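Local coordinates for rhamnose ABC transporter, rhamnose-binding protein (Actinomyces odontolyticus ATCC 17982, PDB 5BQ3) that probably binds a sugar, most likely rhamnose, as the extracytoplasmic receptor of an ABC importer, at residues A[142-147]-A[263-268]; A[134-139]-A[316-321]; A[76-81]-A[100-105]. All blocks are in the same frame, centred on the assembly; numbering follows the deposited sequence.

Contact 1. Residues A[142-147]-A[263-268]; sequences LDMVSD and VKEFAL
Met144, present as selenomethionine, reaches from its helix to the side chains of Glu265 and Ala267 and the backbone of Phe266. Its methyl CE lies 3.7 Å from Ala267 CB, an apolar contact between two small groups, while the selenium SE rests against the backbone carbonyl carbon of Phe266 at 3.6 Å. Nearer the helix, Met144 CG passes 3.6 Å from Glu265 OE1, and the two side chains cross at about a right angle. The bend at chi3 (-61°) of an otherwise extended Met144 chain turns the methyl toward the alanine. Glu265, with CG anti to the backbone N (chi1 -163°), reaches across toward the helix. There a water donates to both Glu265 OE1 (2.8 Å) and Asp147 OD2 (2.7 Å), bridging two carboxylates whose like charges it probably helps to screen. The other oxygen, Glu265 OE2, accepts from Asn323 ND2, and Arg321 offers OE1 a long, weak ion pair. Met144 also touches Thr246 of strand 244-247, and the Thr246 hydroxyl, OG1, is hydrogen-bonded to Glu265 O. Helix 134-149 thus packs against one side of strand 266-268, which pairs antiparallel with strand 320-322, and helix 251-260 covers the other, where Phe266 points onto Met254 and Val258 and meets the ring of Phe322.

Contact 2. Residues A[134-139]-A[316-321]; sequences SKQVAI and VGDPVR
The carboxylate of Asp318 meets the amide of Gln136 over a face, with the two planes 42° apart. Asp318 OD1 stands above the amide carbon Gln136 CD at 3.6 Å, roughly equidistant from the amide oxygen and nitrogen, and lies closer still to the methylene Gln136 CG, at 3.4 Å; the approach is one of packing, since neither N-H of the amide is aimed at the oxygen. The contact belongs to the hinge of the two-lobed type I periplasmic-binding-protein fold: residues 316-321 lead from strand 313-315 of one lobe's sheet to strand 320-322 in the other lobe, and helix 134-149 begins just after another crossing. With CG anti to the backbone N (chi1 -159°), Gln136 brings its methylene to the edge of the Pro319 ring, 3.8 Å from Pro319 CD, the side chains crossing at about a right angle, and the bend at chi2 (57°) turns the amide face to Asp318 OD1. Both Val137 and Pro319 also touch Val132 in the neighbouring crossing, so the two hinge segments share an apolar centre. Next to CD in the ring, Pro319 CG lies 4.1 Å from Val137 CA and 4.3 Å from Val137 CG2.

Contact 3. Residues A[76-81]-A[100-105]; sequences SFINSE and CPALQD
Two neighbouring helices on one face of a Rossmann-like parallel sheet meet here, the first leading into strand 88-91 and the second leading out of it. Their short segments run almost parallel, at 8°, with axes 9.1 Å apart, and Ala102 faces Ile78 at the nearest CA pair. Ile78 holds CG2 anti to its backbone N and CG1 anti to the carbonyl carbon (chi1 -60°), which sends CG2 into the angle between Ala102 and Leu103. There Ile78 CG2 lies 3.5 Å from Ala102 O and 3.9 Å from Ala102 CB. Leu103 CD2 comes in across it, 3.9 Å from Ile78 CG2 and 4.0 Å from Ile78 CD1. Replacing Ile78 by alanine would probably open a gap beside Ala102 and leave Leu103 CD2 without its partner on the facing helix. Farther from the sheet, Asn79 OD1 sits 3.6 Å from Ala102 CB, and a water donates to both Asn79 OD1 (2.9 Å) and Ala102 O (2.7 Å), a polar bridge between the helices. Beneath the apolar part, Ile78 and Leu103 both rest on Ile91 of strand 88-91, and Leu103 also on Leu89. At its start helix 100-109 is tied by the Cys100-Cys124 disulfide to the loop after strand 112-116, while on helix 75-83 Glu81 OE1 is hydrogen-bonded to Thr31 OG1 of strand 29-33.

How the contacts relate
Contact 3 closes first along the chain and lies within one lobe, on the six-stranded sheet; contact 2 opens next, and both segments of contact 1 fall between its two. Contacts 1 and 2 are centred about 41 and 32 Å from contact 3 but only about 12 Å from each other, and use a later part and the first part of helix 134-149. Their second segments carry strands 266-268 and 320-322, which pair in a small antiparallel sheet, Leu268 O and Val320 N lying 3.0 Å apart as a probable hydrogen bond. Contact 2 therefore sits at the hinge, contact 1 further into the second lobe, and contact 3 in the first, consistent with lobes that close around a ligand.

Contact 1. Residues A[142-147]-A[263-268]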
ATOM      1  N   LEU A 142      13.039  -4.423   8.755  1.00 32.26           N
ATOM      2  CA  LEU A 142      14.107  -5.017   9.568  1.00 33.03           C
ATOM      3  C   LEU A 142      15.389  -5.209   8.755  1.00 37.26           C
ATOM      4  O   LEU A 142      16.473  -5.033   9.303  1.00 38.43           O
ATOM      5  CB  LEU A 142      13.674  -6.362  10.155  1.00 33.78           C
ATOM      6  CG  LEU A 142      12.710  -6.329  11.329  1.00 38.11           C
ATOM      7  CD1 LEU A 142      12.053  -7.672  11.494  1.00 38.92           C
ATOM      8  CD2 LEU A 142      13.407  -5.915  12.613  1.00 40.22           C
ATOM      9  N   ASP A 143      15.264  -5.557   7.454  1.00 32.40           N
ATOM     10  CA  ASP A 143      16.394  -5.742   6.535  1.00 32.18           C
ATOM     11  C   ASP A 143      17.140  -4.428   6.309  1.00 32.53           C
ATOM     12  O   ASP A 143      18.364  -4.434   6.302  1.00 33.98           O
ATOM     13  CB  ASP A 143      15.922  -6.312   5.185  1.00 34.26           C
ATOM     14  CG  ASP A 143      15.889  -7.828   5.079  1.00 46.78           C
ATOM     15  OD1 ASP A 143      15.957  -8.501   6.130  1.00 47.97           O
ATOM     16  OD2 ASP A 143      15.780  -8.341   3.944  1.00 53.84           O
HETATM   17  N   MSE A 144      16.400  -3.312   6.127  1.00 24.65           N
HETATM   18  CA  MSE A 144      16.946  -1.964   5.922  1.00 22.37           C
HETATM   19  C   MSE A 144      17.608  -1.452   7.202  1.00 32.04           C
HETATM   20  O   MSE A 144      18.675  -0.844   7.125  1.00 33.22           O
HETATM   21  CB  MSE A 144      15.852  -0.986   5.459  1.00 21.08           C
HETATM   22  CG  MSE A 144      15.268  -1.335   4.083  1.00 24.27           C
HETATM   23 SE   MSE A 144      14.027  -0.020   3.361  0.75 25.92          SE
HETATM   24  CE  MSE A 144      12.656  -0.051   4.724  1.00 21.67           C
ATOM     25  N   VAL A 145      16.990  -1.724   8.377  1.00 31.29           N
ATOM     26  CA  VAL A 145      17.513  -1.329   9.691  1.00 32.52           C
ATOM     27  C   VAL A 145      18.842  -2.031   9.924  1.00 39.37           C
ATOM     28  O   VAL A 145      19.857  -1.357  10.074  1.00 39.59           O
ATOM     29  CB  VAL A 145      16.514  -1.606  10.846  1.00 36.33           C
ATOM     30  CG1 VAL A 145      17.137  -1.310  12.203  1.00 36.50           C
ATOM     31  CG2 VAL A 145      15.247  -0.798  10.676  1.00 35.31           C
ATOM     32  N   SER A 146      18.827  -3.382   9.916  1.00 38.37           N
ATOM     33  CA  SER A 146      19.976  -4.264  10.127  1.00 40.61           C
ATOM     34  C   SER A 146      21.149  -3.901   9.214  1.00 46.86           C
ATOM     35  O   SER A 146      22.284  -3.835   9.685  1.00 47.69           O
ATOM     36  CB  SER A 146      19.573  -5.719   9.907  1.00 45.38           C
ATOM     37  OG  SER A 146      20.576  -6.605  10.374  1.00 60.02           O
ATOM     38  N   ASP A 147      20.863  -3.617   7.929  1.00 44.06           N
ATOM     39  CA  ASP A 147      21.850  -3.238   6.917  1.00 45.68           C
ATOM     40  C   ASP A 147      22.494  -1.874   7.240  1.00 49.46           C
ATOM     41  O   ASP A 147      23.711  -1.734   7.103  1.00 50.77           O
ATOM     42  CB  ASP A 147      21.189  -3.210   5.523  1.00 47.85           C
ATOM     43  CG  ASP A 147      22.079  -2.779   4.374  1.00 65.02           C
ATOM     44  OD1 ASP A 147      23.148  -3.409   4.177  1.00 67.86           O
ATOM     45  OD2 ASP A 147      21.687  -1.844   3.640  1.00 72.77           O
ATOM     46  N   VAL A 263      18.308  10.511   4.976  1.00 43.45           N
ATOM     47  CA  VAL A 263      17.705   9.205   4.710  1.00 41.61           C
ATOM     48  C   VAL A 263      18.549   8.501   3.634  1.00 46.21           C
ATOM     49  O   VAL A 263      18.881   9.116   2.622  1.00 47.08           O
ATOM     50  CB  VAL A 263      16.208   9.339   4.296  1.00 44.28           C
ATOM     51  CG1 VAL A 263      15.574   7.974   4.030  1.00 42.87           C
ATOM     52  CG2 VAL A 263      15.409  10.103   5.349  1.00 43.43           C
ATOM     53  N   LYS A 264      18.920   7.233   3.867  1.00 42.34           N
ATOM     54  CA  LYS A 264      19.700   6.445   2.907  1.00 42.94           C
ATOM     55  C   LYS A 264      18.767   5.549   2.086  1.00 45.29           C
ATOM     56  O   LYS A 264      18.868   5.532   0.854  1.00 46.59           O
ATOM     57  CB  LYS A 264      20.792   5.620   3.610  1.00 46.19           C
ATOM     58  CG  LYS A 264      21.978   6.465   4.065  1.00 71.61           C
ATOM     59  CD  LYS A 264      23.128   5.622   4.586  1.00 86.86           C
ATOM     60  CE  LYS A 264      24.326   6.471   4.942  1.00102.45           C
ATOM     61  NZ  LYS A 264      25.474   5.646   5.402  1.00113.20           N
ATOM     62  N   GLU A 265      17.838   4.837   2.766  1.00 38.79           N
ATOM     63  CA  GLU A 265      16.869   3.947   2.130  1.00 37.18           C
ATOM     64  C   GLU A 265      15.604   3.782   2.978  1.00 37.83           C
ATOM     65  O   GLU A 265      15.674   3.574   4.190  1.00 36.81           O
ATOM     66  CB  GLU A 265      17.490   2.565   1.841  1.00 39.12           C
ATOM     67  CG  GLU A 265      16.703   1.729   0.843  1.00 47.63           C
ATOM     68  CD  GLU A 265      17.305   0.381   0.499  1.00 67.86           C
ATOM     69  OE1 GLU A 265      17.480  -0.453   1.417  1.00 68.15           O
ATOM     70  OE2 GLU A 265      17.575   0.149  -0.701  1.00 61.33           O
ATOM     71  N   PHE A 266      14.450   3.866   2.312  1.00 32.58           N
ATOM     72  CA  PHE A 266      13.120   3.647   2.869  1.00 30.57           C
ATOM     73  C   PHE A 266      12.354   2.753   1.887  1.00 33.45           C
ATOM     74  O   PHE A 266      12.882   2.431   0.823  1.00 33.93           O
ATOM     75  CB  PHE A 266      12.384   4.979   3.158  1.00 31.98           C
ATOM     76  CG  PHE A 266      11.996   5.790   1.942  1.00 33.67           C
ATOM     77  CD1 PHE A 266      12.880   6.707   1.388  1.00 37.69           C
ATOM     78  CD2 PHE A 266      10.737   5.654   1.368  1.00 34.52           C
ATOM     79  CE1 PHE A 266      12.526   7.448   0.258  1.00 39.09           C
ATOM     80  CE2 PHE A 266      10.387   6.390   0.233  1.00 37.82           C
ATOM     81  CZ  PHE A 266      11.277   7.292  -0.305  1.00 37.13           C
ATOM     82  N   ALA A 267      11.137   2.335   2.238  1.00 29.13           N
ATOM     83  CA  ALA A 267      10.335   1.484   1.374  1.00 29.05           C
ATOM     84  C   ALA A 267       8.887   1.952   1.303  1.00 33.36           C
ATOM     85  O   ALA A 267       8.441   2.737   2.137  1.00 32.54           O
ATOM     86  CB  ALA A 267      10.391   0.042   1.859  1.00 29.57           C
ATOM     87  N   LEU A 268       8.172   1.481   0.271  1.00 30.64           N
ATOM     88  CA  LEU A 268       6.750   1.696   0.011  1.00 30.27           C
ATOM     89  C   LEU A 268       6.340   0.706  -1.090  1.00 36.36           C
ATOM     90  O   LEU A 268       6.641  -0.481  -0.959  1.00 36.11           O
ATOM     91  CB  LEU A 268       6.410   3.170  -0.334  1.00 30.44           C
ATOM     92  CG  LEU A 268       4.950   3.612  -0.128  1.00 34.34           C
ATOM     93  CD1 LEU A 268       4.627   3.860   1.339  1.00 33.81           C
ATOM     94  CD2 LEU A 268       4.648   4.838  -0.932  1.00 37.26           C
TER
HETATM   95  O   HOH W   1      19.460  -0.268   3.458  1.00 38.79           O

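Contact 2. Residues A[134-139]-A[316-321]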
ATOM      1  N   SER A 134       1.576  -8.157   4.821  1.00 37.49           N
ATOM      2  CA  SER A 134       1.876  -7.582   6.137  1.00 37.08           C
ATOM      3  C   SER A 134       3.241  -8.013   6.710  1.00 41.40           C
ATOM      4  O   SER A 134       4.033  -7.143   7.070  1.00 41.21           O
ATOM      5  CB  SER A 134       0.771  -7.928   7.129  1.00 41.31           C
ATOM      6  OG  SER A 134       0.701  -6.971   8.170  1.00 51.34           O
ATOM      7  N   LYS A 135       3.523  -9.331   6.769  1.00 38.28           N
ATOM      8  CA  LYS A 135       4.783  -9.879   7.291  1.00 38.38           C
ATOM      9  C   LYS A 135       5.991  -9.463   6.425  1.00 42.43           C
ATOM     10  O   LYS A 135       7.098  -9.329   6.953  1.00 42.69           O
ATOM     11  CB  LYS A 135       4.702 -11.412   7.396  1.00 41.55           C
ATOM     12  CG  LYS A 135       5.789 -12.047   8.263  1.00 51.01           C
ATOM     13  CD  LYS A 135       5.772 -13.565   8.166  1.00 61.84           C
ATOM     14  CE  LYS A 135       7.036 -14.204   8.691  1.00 73.30           C
ATOM     15  NZ  LYS A 135       7.098 -14.193  10.177  1.00 81.79           N
ATOM     16  N   GLN A 136       5.780  -9.252   5.111  1.00 38.40           N
ATOM     17  CA  GLN A 136       6.842  -8.853   4.187  1.00 37.74           C
ATOM     18  C   GLN A 136       7.245  -7.396   4.411  1.00 40.00           C
ATOM     19  O   GLN A 136       8.414  -7.066   4.213  1.00 40.39           O
ATOM     20  CB  GLN A 136       6.429  -9.089   2.727  1.00 39.02           C
ATOM     21  CG  GLN A 136       7.603  -9.193   1.744  1.00 45.29           C
ATOM     22  CD  GLN A 136       8.603 -10.272   2.089  1.00 59.42           C
ATOM     23  OE1 GLN A 136       8.268 -11.452   2.237  1.00 57.25           O
ATOM     24  NE2 GLN A 136       9.861  -9.886   2.219  1.00 46.93           N
ATOM     25  N   VAL A 137       6.296  -6.535   4.836  1.00 34.72           N
ATOM     26  CA  VAL A 137       6.564  -5.118   5.134  1.00 33.48           C
ATOM     27  C   VAL A 137       7.548  -5.048   6.314  1.00 36.86           C
ATOM     28  O   VAL A 137       8.549  -4.335   6.240  1.00 36.98           O
ATOM     29  CB  VAL A 137       5.260  -4.316   5.417  1.00 36.32           C
ATOM     30  CG1 VAL A 137       5.562  -2.871   5.818  1.00 35.71           C
ATOM     31  CG2 VAL A 137       4.328  -4.346   4.218  1.00 35.88           C
ATOM     32  N   ALA A 138       7.271  -5.839   7.367  1.00 32.63           N
ATOM     33  CA  ALA A 138       8.062  -5.949   8.583  1.00 32.59           C
ATOM     34  C   ALA A 138       9.468  -6.462   8.304  1.00 37.84           C
ATOM     35  O   ALA A 138      10.420  -5.962   8.901  1.00 37.79           O
ATOM     36  CB  ALA A 138       7.360  -6.871   9.556  1.00 33.80           C
ATOM     37  N   ILE A 139       9.597  -7.455   7.393  1.00 35.44           N
ATOM     38  CA  ILE A 139      10.870  -8.070   6.996  1.00 35.70           C
ATOM     39  C   ILE A 139      11.715  -7.029   6.250  1.00 37.48           C
ATOM     40  O   ILE A 139      12.884  -6.847   6.598  1.00 38.28           O
ATOM     41  CB  ILE A 139      10.626  -9.376   6.177  1.00 39.80           C
ATOM     42  CG1 ILE A 139      10.224 -10.528   7.121  1.00 41.18           C
ATOM     43  CG2 ILE A 139      11.853  -9.769   5.333  1.00 41.84           C
ATOM     44  CD1 ILE A 139       9.484 -11.706   6.471  1.00 51.72           C
ATOM     45  N   VAL A 316       0.504  -8.117  -5.131  1.00 35.05           N
ATOM     46  CA  VAL A 316       1.223  -7.510  -6.261  1.00 35.44           C
ATOM     47  C   VAL A 316       2.716  -7.909  -6.201  1.00 41.75           C
ATOM     48  O   VAL A 316       3.272  -8.327  -7.217  1.00 42.64           O
ATOM     49  CB  VAL A 316       1.029  -5.965  -6.324  1.00 38.09           C
ATOM     50  CG1 VAL A 316       1.818  -5.345  -7.475  1.00 38.35           C
ATOM     51  CG2 VAL A 316      -0.445  -5.599  -6.442  1.00 37.42           C
ATOM     52  N   GLY A 317       3.325  -7.805  -5.020  1.00 38.55           N
ATOM     53  CA  GLY A 317       4.723  -8.173  -4.824  1.00 39.39           C
ATOM     54  C   GLY A 317       5.329  -7.691  -3.524  1.00 43.42           C
ATOM     55  O   GLY A 317       4.610  -7.257  -2.620  1.00 42.48           O
ATOM     56  N   ASP A 318       6.667  -7.779  -3.425  1.00 40.74           N
ATOM     57  CA  ASP A 318       7.431  -7.344  -2.253  1.00 40.05           C
ATOM     58  C   ASP A 318       7.523  -5.811  -2.226  1.00 42.20           C
ATOM     59  O   ASP A 318       7.490  -5.199  -3.300  1.00 41.54           O
ATOM     60  CB  ASP A 318       8.842  -7.973  -2.251  1.00 43.39           C
ATOM     61  CG  ASP A 318       8.897  -9.491  -2.142  1.00 58.47           C
ATOM     62  OD1 ASP A 318       8.015 -10.078  -1.475  1.00 59.23           O
ATOM     63  OD2 ASP A 318       9.861 -10.088  -2.667  1.00 67.66           O
ATOM     64  N   PRO A 319       7.627  -5.156  -1.037  1.00 38.12           N
ATOM     65  CA  PRO A 319       7.718  -3.682  -1.020  1.00 37.33           C
ATOM     66  C   PRO A 319       8.890  -3.141  -1.845  1.00 41.38           C
ATOM     67  O   PRO A 319       9.962  -3.754  -1.885  1.00 41.77           O
ATOM     68  CB  PRO A 319       7.889  -3.348   0.468  1.00 38.46           C
ATOM     69  CG  PRO A 319       7.347  -4.519   1.192  1.00 42.72           C
ATOM     70  CD  PRO A 319       7.656  -5.706   0.335  1.00 39.26           C
ATOM     71  N   VAL A 320       8.657  -2.014  -2.539  1.00 37.30           N
ATOM     72  CA  VAL A 320       9.657  -1.347  -3.381  1.00 37.65           C
ATOM     73  C   VAL A 320      10.573  -0.513  -2.477  1.00 40.54           C
ATOM     74  O   VAL A 320      10.091   0.317  -1.705  1.00 39.38           O
ATOM     75  CB  VAL A 320       9.004  -0.491  -4.511  1.00 41.57           C
ATOM     76  CG1 VAL A 320      10.050   0.291  -5.298  1.00 42.69           C
ATOM     77  CG2 VAL A 320       8.171  -1.357  -5.453  1.00 41.56           C
ATOM     78  N   ARG A 321      11.888  -0.755  -2.564  1.00 37.30           N
ATOM     79  CA  ARG A 321      12.891  -0.024  -1.789  1.00 36.81           C
ATOM     80  C   ARG A 321      13.356   1.190  -2.583  1.00 40.23           C
ATOM     81  O   ARG A 321      13.730   1.058  -3.751  1.00 40.62           O
ATOM     82  CB  ARG A 321      14.080  -0.925  -1.412  1.00 37.26           C
ATOM     83  CG  ARG A 321      13.764  -1.964  -0.356  1.00 46.86           C
ATOM     84  CD  ARG A 321      15.022  -2.634   0.124  1.00 56.51           C
ATOM     85  NE  ARG A 321      14.733  -3.944   0.695  1.00 63.53           N
ATOM     86  CZ  ARG A 321      15.612  -4.682   1.363  1.00 77.42           C
ATOM     87  NH1 ARG A 321      16.848  -4.238   1.563  1.00 62.43           N
ATOM     88  NH2 ARG A 321      15.262  -5.868   1.842  1.00 65.69           N
TER

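Contact 3. Residues A[76-81]-A[100-105]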
ATOM      1  N   SER A  76     -23.530   5.445  -4.012  1.00 46.83           N
ATOM      2  CA  SER A  76     -24.313   6.009  -5.120  1.00 48.10           C
ATOM      3  C   SER A  76     -23.647   5.747  -6.477  1.00 51.05           C
ATOM      4  O   SER A  76     -24.352   5.544  -7.464  1.00 51.71           O
ATOM      5  CB  SER A  76     -24.531   7.507  -4.925  1.00 53.50           C
ATOM      6  OG  SER A  76     -23.305   8.216  -4.862  1.00 63.96           O
ATOM      7  N   PHE A  77     -22.300   5.730  -6.514  1.00 45.88           N
ATOM      8  CA  PHE A  77     -21.503   5.491  -7.720  1.00 44.54           C
ATOM      9  C   PHE A  77     -21.496   4.010  -8.111  1.00 47.03           C
ATOM     10  O   PHE A  77     -21.480   3.719  -9.307  1.00 47.02           O
ATOM     11  CB  PHE A  77     -20.068   6.014  -7.545  1.00 45.04           C
ATOM     12  CG  PHE A  77     -20.006   7.518  -7.442  1.00 47.56           C
ATOM     13  CD1 PHE A  77     -19.962   8.308  -8.584  1.00 51.80           C
ATOM     14  CD2 PHE A  77     -20.029   8.147  -6.203  1.00 49.92           C
ATOM     15  CE1 PHE A  77     -19.934   9.701  -8.488  1.00 54.15           C
ATOM     16  CE2 PHE A  77     -20.004   9.541  -6.107  1.00 54.12           C
ATOM     17  CZ  PHE A  77     -19.957  10.309  -7.250  1.00 53.46           C
ATOM     18  N   ILE A  78     -21.520   3.083  -7.121  1.00 41.96           N
ATOM     19  CA  ILE A  78     -21.566   1.633  -7.369  1.00 40.81           C
ATOM     20  C   ILE A  78     -22.913   1.303  -8.030  1.00 46.63           C
ATOM     21  O   ILE A  78     -22.929   0.662  -9.080  1.00 46.43           O
ATOM     22  CB  ILE A  78     -21.315   0.781  -6.081  1.00 42.72           C
ATOM     23  CG1 ILE A  78     -19.927   1.069  -5.462  1.00 41.30           C
ATOM     24  CG2 ILE A  78     -21.468  -0.725  -6.369  1.00 42.80           C
ATOM     25  CD1 ILE A  78     -19.864   0.901  -3.942  1.00 45.56           C
ATOM     26  N   ASN A  79     -24.024   1.792  -7.440  1.00 45.07           N
ATOM     27  CA  ASN A  79     -25.396   1.598  -7.922  1.00 46.67           C
ATOM     28  C   ASN A  79     -25.601   2.175  -9.327  1.00 52.30           C
ATOM     29  O   ASN A  79     -26.345   1.588 -10.113  1.00 53.15           O
ATOM     30  CB  ASN A  79     -26.403   2.226  -6.950  1.00 47.62           C
ATOM     31  CG  ASN A  79     -26.437   1.609  -5.568  1.00 60.44           C
ATOM     32  OD1 ASN A  79     -26.111   0.431  -5.359  1.00 48.60           O
ATOM     33  ND2 ASN A  79     -26.875   2.390  -4.595  1.00 53.42           N
ATOM     34  N   SER A  80     -24.940   3.316  -9.637  1.00 49.23           N
ATOM     35  CA  SER A  80     -25.002   3.995 -10.936  1.00 50.00           C
ATOM     36  C   SER A  80     -24.390   3.137 -12.044  1.00 53.32           C
ATOM     37  O   SER A  80     -24.948   3.069 -13.140  1.00 54.23           O
ATOM     38  CB  SER A  80     -24.280   5.337 -10.872  1.00 54.02           C
ATOM     39  OG  SER A  80     -24.960   6.252 -10.029  1.00 65.52           O
ATOM     40  N   GLU A  81     -23.254   2.478 -11.749  1.00 48.19           N
ATOM     41  CA  GLU A  81     -22.535   1.619 -12.689  1.00 47.19           C
ATOM     42  C   GLU A  81     -23.289   0.315 -12.955  1.00 51.57           C
ATOM     43  O   GLU A  81     -23.180  -0.224 -14.055  1.00 51.80           O
ATOM     44  CB  GLU A  81     -21.110   1.322 -12.193  1.00 46.73           C
ATOM     45  CG  GLU A  81     -20.181   2.531 -12.163  1.00 55.69           C
ATOM     46  CD  GLU A  81     -20.056   3.335 -13.444  1.00 79.25           C
ATOM     47  OE1 GLU A  81     -19.646   2.761 -14.480  1.00 68.50           O
ATOM     48  OE2 GLU A  81     -20.349   4.552 -13.404  1.00 78.26           O
ATOM     49  N   CYS A 100     -20.451  -2.699   1.083  1.00 41.07           N
ATOM     50  CA  CYS A 100     -20.772  -4.122   0.924  1.00 41.33           C
ATOM     51  C   CYS A 100     -22.179  -4.400   0.323  1.00 45.00           C
ATOM     52  O   CYS A 100     -22.214  -5.196  -0.615  1.00 44.76           O
ATOM     53  CB  CYS A 100     -20.581  -4.878   2.236  1.00 42.39           C
ATOM     54  SG  CYS A 100     -20.516  -6.679   2.052  1.00 46.75           S
ATOM     55  N   PRO A 101     -23.326  -3.813   0.777  1.00 41.35           N
ATOM     56  CA  PRO A 101     -24.617  -4.151   0.142  1.00 41.92           C
ATOM     57  C   PRO A 101     -24.706  -3.734  -1.331  1.00 44.04           C
ATOM     58  O   PRO A 101     -25.318  -4.453  -2.119  1.00 43.88           O
ATOM     59  CB  PRO A 101     -25.643  -3.384   0.985  1.00 45.26           C
ATOM     60  CG  PRO A 101     -24.958  -3.080   2.244  1.00 49.38           C
ATOM     61  CD  PRO A 101     -23.534  -2.856   1.881  1.00 43.18           C
ATOM     62  N   ALA A 102     -24.091  -2.590  -1.699  1.00 39.10           N
ATOM     63  CA  ALA A 102     -24.068  -2.075  -3.071  1.00 38.22           C
ATOM     64  C   ALA A 102     -23.220  -2.973  -3.977  1.00 39.83           C
ATOM     65  O   ALA A 102     -23.599  -3.206  -5.123  1.00 39.68           O
ATOM     66  CB  ALA A 102     -23.539  -0.651  -3.091  1.00 38.45           C
ATOM     67  N   LEU A 103     -22.093  -3.499  -3.449  1.00 34.68           N
ATOM     68  CA  LEU A 103     -21.189  -4.397  -4.173  1.00 32.95           C
ATOM     69  C   LEU A 103     -21.795  -5.799  -4.322  1.00 39.05           C
ATOM     70  O   LEU A 103     -21.524  -6.474  -5.314  1.00 38.90           O
ATOM     71  CB  LEU A 103     -19.819  -4.485  -3.480  1.00 31.19           C
ATOM     72  CG  LEU A 103     -18.937  -3.232  -3.473  1.00 33.84           C
ATOM     73  CD1 LEU A 103     -17.687  -3.458  -2.643  1.00 32.30           C
ATOM     74  CD2 LEU A 103     -18.564  -2.794  -4.880  1.00 34.93           C
ATOM     75  N   GLN A 104     -22.610  -6.235  -3.342  1.00 37.61           N
ATOM     76  CA  GLN A 104     -23.292  -7.532  -3.372  1.00 38.64           C
ATOM     77  C   GLN A 104     -24.415  -7.513  -4.412  1.00 45.16           C
ATOM     78  O   GLN A 104     -24.684  -8.540  -5.037  1.00 45.98           O
ATOM     79  CB  GLN A 104     -23.828  -7.904  -1.985  1.00 40.63           C
ATOM     80  CG  GLN A 104     -22.746  -8.465  -1.063  1.00 40.93           C
ATOM     81  CD  GLN A 104     -23.239  -8.760   0.329  1.00 48.77           C
ATOM     82  OE1 GLN A 104     -23.941  -7.964   0.949  1.00 44.87           O
ATOM     83  NE2 GLN A 104     -22.831  -9.893   0.873  1.00 36.28           N
ATOM     84  N   ASP A 105     -25.037  -6.334  -4.620  1.00 42.65           N
ATOM     85  CA  ASP A 105     -26.079  -6.110  -5.626  1.00 43.52           C
ATOM     86  C   ASP A 105     -25.464  -6.092  -7.026  1.00 45.99           C
ATOM     87  O   ASP A 105     -26.149  -6.400  -8.000  1.00 46.72           O
ATOM     88  CB  ASP A 105     -26.833  -4.797  -5.357  1.00 46.52           C
ATOM     89  CG  ASP A 105     -27.885  -4.853  -4.261  1.00 59.58           C
ATOM     90  OD1 ASP A 105     -28.401  -5.965  -3.980  1.00 60.98           O
ATOM     91  OD2 ASP A 105     -28.238  -3.779  -3.727  1.00 67.56           O
TER
HETATM   92  O   HOH W   2     -25.501  -2.036  -6.665  1.00 28.99           O